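Local coordinates for protein branched-chain alpha-ketoacid decarboxylase (Lactococcus lactis, PDB 2VBF) that probably decarboxylates branched-chain and aromatic alpha-keto acids to aldehydes, using bound thiamine diphosphate and a magnesium ion, at residues A111-V116 with G236-S241; Q229-I234 with K256-T261; L262-S267 with D308-A313. All coordinates share one frame; numbering follows the deposited sequence. Where two conformers were deposited one is given.

All three contacts are built from buried residues, yet they differ in what they join. Contact 2 pairs two parallel strands of the central-domain sheet through backbone bonds and aliphatic packing, well away from the cofactor. Both strands then run on into the other contacts: 231-235 leads into helix 237-241 of contact 1, and 259-261 into the loop of contact 3. Contact 3 stays within the central domain and joins two loops by one hydrogen bond from a side-chain amide and a water. Contact 1 instead crosses from the N-terminal to the central domain, with three waters at the boundary. Contacts 1 and 3 touch directly, F264 stacking on H237 and packing on E112.

Contact 1: A111-V116 with G236-S241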
loop_
_atom_site.group_PDB
_atom_site.type_symbol
_atom_site.label_atom_id
_atom_site.label_comp_id
_atom_site.label_asym_id
_atom_site.label_seq_id
_atom_site.Cartn_x
_atom_site.Cartn_y
_atom_site.Cartn_z
ATOM N N ALA A 111 0.654 -8.728 13.697
ATOM C CA ALA A 111 -0.349 -8.471 14.726
ATOM C C ALA A 111 -1.193 -9.718 15.039
ATOM O O ALA A 111 -1.382 -10.066 16.199
ATOM C CB ALA A 111 -1.240 -7.290 14.322
ATOM N N GLU A 112 -1.700 -10.382 13.998
ATOM C CA GLU A 112 -2.586 -11.533 14.186
ATOM C C GLU A 112 -1.836 -12.861 14.067
ATOM O O GLU A 112 -2.443 -13.931 14.072
ATOM C CB GLU A 112 -3.785 -11.426 13.243
ATOM C CG GLU A 112 -4.513 -10.068 13.463
ATOM C CD GLU A 112 -5.993 -10.059 13.128
ATOM O OE1 GLU A 112 -6.542 -11.093 12.691
ATOM O OE2 GLU A 112 -6.598 -8.971 13.301
ATOM N N ASN A 113 -0.507 -12.777 13.972
ATOM C CA ASN A 113 0.384 -13.932 14.139
ATOM C C ASN A 113 0.238 -15.007 13.050
ATOM O O ASN A 113 -0.047 -16.176 13.355
ATOM C CB ASN A 113 0.187 -14.537 15.545
ATOM C CG ASN A 113 1.451 -15.169 16.109
ATOM O OD1 ASN A 113 1.959 -14.726 17.143
ATOM N ND2 ASN A 113 1.949 -16.220 15.460
ATOM N N LEU A 114 0.429 -14.604 11.792
ATOM C CA LEU A 114 0.393 -15.531 10.651
ATOM C C LEU A 114 1.777 -15.771 10.047
ATOM O O LEU A 114 2.575 -14.833 9.884
ATOM C CB LEU A 114 -0.558 -15.052 9.550
ATOM C CG LEU A 114 -2.052 -15.109 9.869
ATOM C CD1 LEU A 114 -2.437 -16.439 10.548
ATOM C CD2 LEU A 114 -2.489 -13.916 10.709
ATOM N N PRO A 115 2.083 -17.050 9.762
ATOM C CA PRO A 115 3.395 -17.467 9.286
ATOM C C PRO A 115 3.611 -17.169 7.810
ATOM O O PRO A 115 3.541 -18.065 6.957
ATOM C CB PRO A 115 3.422 -18.966 9.615
ATOM C CG PRO A 115 2.017 -19.371 9.555
ATOM C CD PRO A 115 1.197 -18.196 10.026
ATOM N N VAL A 116 3.911 -15.898 7.531
ATOM C CA VAL A 116 4.156 -15.429 6.166
ATOM C C VAL A 116 5.631 -15.070 5.990
ATOM O O VAL A 116 6.195 -14.307 6.780
ATOM C CB VAL A 116 3.285 -14.188 5.837
ATOM C CG1 VAL A 116 3.577 -13.658 4.436
ATOM C CG2 VAL A 116 1.796 -14.515 6.010
ATOM N N GLY A 236 -8.463 -19.044 20.971
ATOM C CA GLY A 236 -8.196 -17.812 20.242
ATOM C C GLY A 236 -7.328 -17.994 19.012
ATOM O O GLY A 236 -7.068 -19.119 18.569
ATOM N N HIS A 237 -6.871 -16.860 18.481
ATOM C CA HIS A 237 -6.268 -16.815 17.165
ATOM C C HIS A 237 -4.960 -17.583 17.098
ATOM O O HIS A 237 -4.607 -18.056 16.039
ATOM C CB HIS A 237 -6.057 -15.366 16.698
ATOM C CG HIS A 237 -4.986 -14.639 17.448
ATOM N ND1 HIS A 237 -5.158 -14.200 18.742
ATOM C CD2 HIS A 237 -3.726 -14.290 17.094
ATOM C CE1 HIS A 237 -4.058 -13.598 19.148
ATOM N NE2 HIS A 237 -3.170 -13.639 18.167
ATOM N N GLU A 238 -4.239 -17.710 18.209
ATOM C CA GLU A 238 -2.938 -18.388 18.160
ATOM C C GLU A 238 -3.098 -19.892 17.893
ATOM O O GLU A 238 -2.179 -20.541 17.386
ATOM C CB GLU A 238 -2.105 -18.095 19.414
ATOM C CG GLU A 238 -1.833 -16.606 19.618
ATOM C CD GLU A 238 -0.948 -16.296 20.819
ATOM O OE1 GLU A 238 -0.905 -17.101 21.777
ATOM O OE2 GLU A 238 -0.274 -15.245 20.787
ATOM N N VAL A 239 -4.265 -20.445 18.231
ATOM C CA VAL A 239 -4.603 -21.812 17.815
ATOM C C VAL A 239 -4.573 -21.895 16.282
ATOM O O VAL A 239 -3.956 -22.799 15.713
ATOM C CB VAL A 239 -5.975 -22.260 18.370
ATOM C CG1 VAL A 239 -6.396 -23.598 17.760
ATOM C CG2 VAL A 239 -5.915 -22.352 19.904
ATOM N N ILE A 240 -5.168 -20.901 15.632
ATOM C CA ILE A 240 -5.221 -20.862 14.168
ATOM C C ILE A 240 -3.811 -20.695 13.584
ATOM O O ILE A 240 -3.459 -21.358 12.591
ATOM C CB ILE A 240 -6.199 -19.758 13.654
ATOM C CG1 ILE A 240 -7.636 -20.051 14.125
ATOM C CG2 ILE A 240 -6.184 -19.672 12.108
ATOM C CD1 ILE A 240 -8.663 -18.948 13.882
ATOM N N SER A 241 -3.010 -19.832 14.211
ATOM C CA SER A 241 -1.610 -19.588 13.815
ATOM C C SER A 241 -0.796 -20.876 13.642
ATOM O O SER A 241 -0.019 -21.016 12.695
ATOM C CB SER A 241 -0.930 -18.697 14.849
ATOM O OG SER A 241 -1.626 -17.477 15.009
HETATM O O HOH W 1 -1.062 -12.225 18.126
HETATM O O HOH W 2 -4.122 -16.226 13.687
HETATM O O HOH W 3 0.215 -13.616 18.885
#
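N113 and S241 meet at a buried, water-bridged boundary between the end of helix 97-111 in the N-terminal TPP-binding domain and the short helix 237-241 of the central domain. The one direct hydrogen bond between 111-116 and 236-241 runs from S241 OG to N113 O at 2.6 Å; its C=O...donor angle is 139° and the hydroxyl stands 25° out of the carbonyl plane. With OG beside its own backbone N (chi1 -57°), the hydroxyl is brought to N113 O. N113, at positive phi, ends the helix as the C-prime residue of a Schellman motif. The H237 ring points an edge at the same helix end, CD2 lying 3.3 Å from E112 O, while E238 CG lies over the rim of one face. Water 1 joins A111 O to H237 NE2, water 2 donates to both E112 O and H237 O, and water 3 to N113 OD1 and E238 OE2. N113 OD1 also accepts from K181 NZ, E238 OE1 accepts from I328 N, and E112 is salt-bridged to R84. An alanine in place of S241 would probably leave N113 O without its hydroxyl donor, and the two segments joined only through water and packing. Carbonyls at a helix terminus are thus satisfied by one hydroxyl and ordered water.

Contact 2: Q229-I234 with K256-T261; sequences QKPVVI and KLPITT
V233 meets P258 and T260 through flat peptide groups, there being no aromatic ring in either segment; the peptide N-H and C=O groups bond between the strands, and side chains lie on the two faces of the sheet. On one face V233 CG1 meets I259 CD1 at 3.9 Å; on the other, I234 and T260 lie side by side, CG1 to CG2 at 3.7 Å. Between the strands, V233 N donates to P258 O at 2.9 Å, tilted out of that carbonyl's plane, and V233 O accepts from T260 N at 2.9 Å, nearly in line with the C=O. Both are close to straight, with N-H...O angles of 167°. The CA-H...O contacts from I259 CA to V233 O and from I234 CA to T260 O, each 3.3 Å, fit the same parallel register, which pairs V233 with I259 and I234 with T260. T260 holds OG1 anti to its backbone N (chi1 -175°), which sends the hydroxyl to G278 O and keeps the methyl for I234. Ahead of the V233-I259 bridge, the P258 ring carbons lie against P231 O (CG at 3.3 Å), a buried carbonyl that finds no polar partner. P231 CG and L257 CD2, at 3.3 Å, are packed tighter than usual. The strands run parallel, 31° apart, and helix 245-255, between them in sequence and packed on L257 and I259, makes this a beta-alpha-beta unit. Strand 298-302 bonds to 231-235 on its other side, and strand 276-279 lies next to 259-261.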
loop_
_atom_site.group_PDB
_atom_site.type_symbol
_atom_site.label_atom_id
_atom_site.label_comp_id
_atom_site.label_asym_id
_atom_site.label_seq_id
_atom_site.Cartn_x
_atom_site.Cartn_y
_atom_site.Cartn_z
ATOM N N GLN A 229 -16.600 -27.880 38.455
ATOM C CA GLN A 229 -18.021 -28.173 38.285
ATOM C C GLN A 229 -18.568 -27.480 37.033
ATOM O O GLN A 229 -19.568 -27.908 36.460
ATOM C CB GLN A 229 -18.814 -27.691 39.508
ATOM C CG GLN A 229 -18.315 -28.218 40.859
ATOM C CD GLN A 229 -19.240 -27.841 42.017
ATOM O OE1 GLN A 229 -19.362 -26.667 42.380
ATOM N NE2 GLN A 229 -19.889 -28.842 42.605
ATOM N N LYS A 230 -17.920 -26.381 36.636
ATOM C CA LYS A 230 -18.333 -25.607 35.475
ATOM C C LYS A 230 -17.114 -25.013 34.760
ATOM O O LYS A 230 -16.885 -23.808 34.809
ATOM C CB LYS A 230 -19.289 -24.494 35.895
ATOM C CG LYS A 230 -20.071 -23.867 34.758
ATOM C CD LYS A 230 -21.002 -22.815 35.316
ATOM C CE LYS A 230 -21.898 -22.208 34.279
ATOM N NZ LYS A 230 -23.019 -21.490 34.970
ATOM N N PRO A 231 -16.337 -25.869 34.097
ATOM C CA PRO A 231 -15.187 -25.366 33.361
ATOM C C PRO A 231 -15.615 -24.708 32.058
ATOM O O PRO A 231 -16.667 -25.040 31.508
ATOM C CB PRO A 231 -14.393 -26.637 33.060
ATOM C CG PRO A 231 -15.436 -27.680 32.898
ATOM C CD PRO A 231 -16.486 -27.329 33.946
ATOM N N VAL A 232 -14.797 -23.792 31.554
ATOM C CA VAL A 232 -14.992 -23.273 30.205
ATOM C C VAL A 232 -13.621 -23.102 29.549
ATOM O O VAL A 232 -12.646 -22.685 30.190
ATOM C CB VAL A 232 -15.807 -21.944 30.188
ATOM C CG1 VAL A 232 -14.989 -20.790 30.748
ATOM C CG2 VAL A 232 -16.299 -21.614 28.748
ATOM N N VAL A 233 -13.543 -23.497 28.281
ATOM C CA VAL A 233 -12.354 -23.292 27.464
ATOM C C VAL A 233 -12.616 -22.087 26.569
ATOM O O VAL A 233 -13.709 -21.939 26.022
ATOM C CB VAL A 233 -12.050 -24.522 26.590
ATOM C CG1 VAL A 233 -10.758 -24.308 25.771
ATOM C CG2 VAL A 233 -11.940 -25.765 27.454
ATOM N N ILE A 234 -11.633 -21.202 26.448
ATOM C CA ILE A 234 -11.715 -20.115 25.482
ATOM C C ILE A 234 -10.542 -20.289 24.508
ATOM O O ILE A 234 -9.380 -20.268 24.924
ATOM C CB ILE A 234 -11.665 -18.709 26.152
ATOM C CG1 ILE A 234 -12.656 -18.616 27.321
ATOM C CG2 ILE A 234 -11.919 -17.610 25.102
ATOM C CD1 ILE A 234 -12.673 -17.254 28.017
ATOM N N LYS A 256 -16.095 -33.228 26.234
ATOM C CA LYS A 256 -17.397 -32.542 26.285
ATOM C C LYS A 256 -17.340 -31.178 26.972
ATOM O O LYS A 256 -18.374 -30.643 27.364
ATOM C CB LYS A 256 -18.472 -33.425 26.948
ATOM C CG LYS A 256 -18.516 -34.828 26.388
ATOM C CD LYS A 256 -19.732 -35.589 26.899
ATOM C CE LYS A 256 -19.742 -37.038 26.381
ATOM N NZ LYS A 256 -18.491 -37.766 26.759
ATOM N N LEU A 257 -16.139 -30.611 27.090
ATOM C CA LEU A 257 -15.959 -29.358 27.834
ATOM C C LEU A 257 -16.654 -28.210 27.120
ATOM O O LEU A 257 -16.567 -28.111 25.894
ATOM C CB LEU A 257 -14.474 -29.025 28.000
ATOM C CG LEU A 257 -13.688 -29.873 29.005
ATOM C CD1 LEU A 257 -12.187 -29.760 28.750
ATOM C CD2 LEU A 257 -14.040 -29.468 30.449
ATOM N N PRO A 258 -17.351 -27.334 27.875
ATOM C CA PRO A 258 -17.891 -26.117 27.262
ATOM C C PRO A 258 -16.769 -25.277 26.650
ATOM O O PRO A 258 -15.682 -25.185 27.227
ATOM C CB PRO A 258 -18.545 -25.379 28.445
ATOM C CG PRO A 258 -18.787 -26.440 29.465
ATOM C CD PRO A 258 -17.681 -27.419 29.307
ATOM N N ILE A 259 -17.030 -24.715 25.474
ATOM C CA ILE A 259 -16.035 -23.888 24.784
ATOM C C ILE A 259 -16.664 -22.693 24.072
ATOM O O ILE A 259 -17.757 -22.773 23.501
ATOM C CB ILE A 259 -15.173 -24.716 23.776
ATOM C CG1 ILE A 259 -14.090 -23.833 23.118
ATOM C CG2 ILE A 259 -16.050 -25.365 22.699
ATOM C CD1 ILE A 259 -12.904 -24.596 22.581
ATOM N N THR A 260 -15.938 -21.583 24.143
ATOM C CA THR A 260 -16.270 -20.363 23.438
ATOM C C THR A 260 -14.997 -19.863 22.745
ATOM O O THR A 260 -13.901 -20.332 23.042
ATOM C CB THR A 260 -16.856 -19.308 24.421
ATOM O OG1 THR A 260 -17.289 -18.151 23.702
ATOM C CG2 THR A 260 -15.859 -18.922 25.519
ATOM N N THR A 261 -15.165 -18.968 21.776
ATOM C CA THR A 261 -14.062 -18.190 21.225
ATOM C C THR A 261 -14.464 -16.724 21.223
ATOM O O THR A 261 -15.650 -16.380 21.302
ATOM C CB THR A 261 -13.673 -18.613 19.774
ATOM O OG1 THR A 261 -14.636 -18.107 18.838
ATOM C CG2 THR A 261 -13.582 -20.134 19.643
#

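Contact 3: L262-S267 with D308-A313; sequences LNFGKS and DSSTGA
S310 pushes its short side chain among L262, N263 and F264, and each of the three presents a different surface to it. The N263 amide lies along the backbone from S309 to S310. Its CG sits between the backbone N and the carbonyl carbon (chi1 63°), which swings ND2 to S309 O at 3.0 Å. That bond is almost straight, 170° at the hydrogen, and S309 O lies in the plane of the amide, although the donor itself stands 28° out of the S309 carbonyl plane. The other branch of the amide, OD1, rests 3.2 Å from S310 CB; this buried oxygen has no polar partner in the model. From another direction F264 CB touches S310 CB at 3.7 Å, after which the phenyl ring leads away to stack on H237. L262 comes in with its methyls, CD2 3.7 Å from S310 O and CD1 3.8 Å from S310 OG, whose hydroxyl is bonded to T307. Water 4 bridges the backbones, accepting from N263 N and donating to S310 O, both at 2.8 Å. N263 also opens a type II turn ending at K266, where G265 has a positive phi at which a CB would jam against F264 O. Next to the contact, D308 bonds through OD2 to H135 of the second subunit. S309 lies about 9 Å from thiamine diphosphate, side chain to cofactor. Two loop backbones are therefore joined by one amide N-H and one bridging water, beside a buried carboxamide oxygen without a polar partner, which probably carries some desolvation cost.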
loop_
_atom_site.group_PDB
_atom_site.type_symbol
_atom_site.label_atom_id
_atom_site.label_comp_id
_atom_site.label_asym_id
_atom_site.label_seq_id
_atom_site.Cartn_x
_atom_site.Cartn_y
_atom_site.Cartn_z
ATOM N N LEU A 262 -13.470 -15.853 21.139
ATOM C CA LEU A 262 -13.730 -14.450 20.817
ATOM C C LEU A 262 -13.989 -14.381 19.313
ATOM O O LEU A 262 -13.825 -15.374 18.590
ATOM C CB LEU A 262 -12.523 -13.576 21.182
ATOM C CG LEU A 262 -11.945 -13.688 22.595
ATOM C CD1 LEU A 262 -10.837 -12.656 22.763
ATOM C CD2 LEU A 262 -13.013 -13.513 23.652
ATOM N N ASN A 263 -14.351 -13.205 18.812
ATOM C CA ASN A 263 -14.411 -13.021 17.362
ATOM C C ASN A 263 -12.996 -12.917 16.743
ATOM O O ASN A 263 -12.843 -13.042 15.528
ATOM C CB ASN A 263 -15.322 -11.848 16.977
ATOM C CG ASN A 263 -14.825 -10.503 17.486
ATOM O OD1 ASN A 263 -13.617 -10.253 17.564
ATOM N ND2 ASN A 263 -15.763 -9.621 17.811
ATOM N N PHE A 264 -11.991 -12.712 17.601
ATOM C CA PHE A 264 -10.565 -12.732 17.241
ATOM C C PHE A 264 -10.116 -14.161 17.521
ATOM O O PHE A 264 -9.880 -14.532 18.666
ATOM C CB PHE A 264 -9.804 -11.736 18.118
ATOM C CG PHE A 264 -8.324 -11.583 17.820
ATOM C CD1 PHE A 264 -7.766 -11.899 16.585
ATOM C CD2 PHE A 264 -7.504 -11.029 18.795
ATOM C CE1 PHE A 264 -6.393 -11.686 16.347
ATOM C CE2 PHE A 264 -6.144 -10.818 18.579
ATOM C CZ PHE A 264 -5.584 -11.152 17.357
ATOM N N GLY A 265 -10.035 -14.948 16.458
ATOM C CA GLY A 265 -9.848 -16.377 16.563
ATOM C C GLY A 265 -11.110 -17.189 16.321
ATOM O O GLY A 265 -11.127 -18.375 16.629
ATOM N N LYS A 266 -12.155 -16.586 15.741
ATOM C CA LYS A 266 -13.357 -17.338 15.402
ATOM C C LYS A 266 -12.986 -18.493 14.467
ATOM O O LYS A 266 -12.248 -18.294 13.509
ATOM C CB LYS A 266 -14.403 -16.441 14.744
ATOM C CG LYS A 266 -15.706 -17.157 14.397
ATOM C CD LYS A 266 -16.773 -16.186 13.911
ATOM C CE LYS A 266 -18.020 -16.909 13.449
ATOM N NZ LYS A 266 -18.873 -17.389 14.597
ATOM N N SER A 267 -13.507 -19.677 14.787
ATOM C CA SER A 267 -13.218 -20.956 14.116
ATOM C C SER A 267 -11.907 -21.606 14.586
ATOM O O SER A 267 -11.443 -22.570 13.970
ATOM C CB SER A 267 -13.312 -20.885 12.571
ATOM O OG SER A 267 -12.155 -20.349 11.945
ATOM N N ASP A 308 -9.960 -4.576 21.955
ATOM C CA ASP A 308 -11.210 -3.787 22.043
ATOM C C ASP A 308 -12.380 -4.411 21.266
ATOM O O ASP A 308 -13.475 -4.593 21.815
ATOM C CB ASP A 308 -11.019 -2.281 21.697
ATOM C CG ASP A 308 -10.506 -2.016 20.281
ATOM O OD1 ASP A 308 -10.038 -2.946 19.584
ATOM O OD2 ASP A 308 -10.570 -0.824 19.867
ATOM N N SER A 309 -12.146 -4.786 20.013
ATOM C CA SER A 309 -13.222 -5.274 19.130
ATOM C C SER A 309 -13.717 -6.690 19.464
ATOM O O SER A 309 -14.796 -7.089 19.009
ATOM C CB SER A 309 -12.778 -5.230 17.665
ATOM O OG SER A 309 -12.357 -3.927 17.298
ATOM N N SER A 310 -12.929 -7.428 20.239
ATOM C CA SER A 310 -13.216 -8.821 20.601
ATOM C C SER A 310 -13.647 -8.987 22.066
ATOM O O SER A 310 -13.849 -10.115 22.538
ATOM C CB SER A 310 -11.992 -9.706 20.324
ATOM O OG SER A 310 -10.849 -9.268 21.029
ATOM N N THR A 311 -13.799 -7.874 22.785
ATOM C CA THR A 311 -14.242 -7.899 24.185
ATOM C C THR A 311 -15.371 -6.900 24.495
ATOM O O THR A 311 -15.591 -6.550 25.656
ATOM C CB THR A 311 -13.060 -7.659 25.168
ATOM O OG1 THR A 311 -12.502 -6.352 24.963
ATOM C CG2 THR A 311 -11.993 -8.726 24.995
ATOM N N GLY A 312 -16.095 -6.461 23.460
ATOM C CA GLY A 312 -17.138 -5.447 23.629
ATOM C C GLY A 312 -16.581 -4.189 24.273
ATOM O O GLY A 312 -17.182 -3.644 25.208
ATOM N N ALA A 313 -15.411 -3.759 23.786
ATOM C CA ALA A 313 -14.658 -2.610 24.319
ATOM C C ALA A 313 -14.230 -2.813 25.778
ATOM O O ALA A 313 -14.455 -1.953 26.642
ATOM C CB ALA A 313 -15.442 -1.294 24.140
HETATM O O HOH W 4 -15.402 -11.462 20.678
#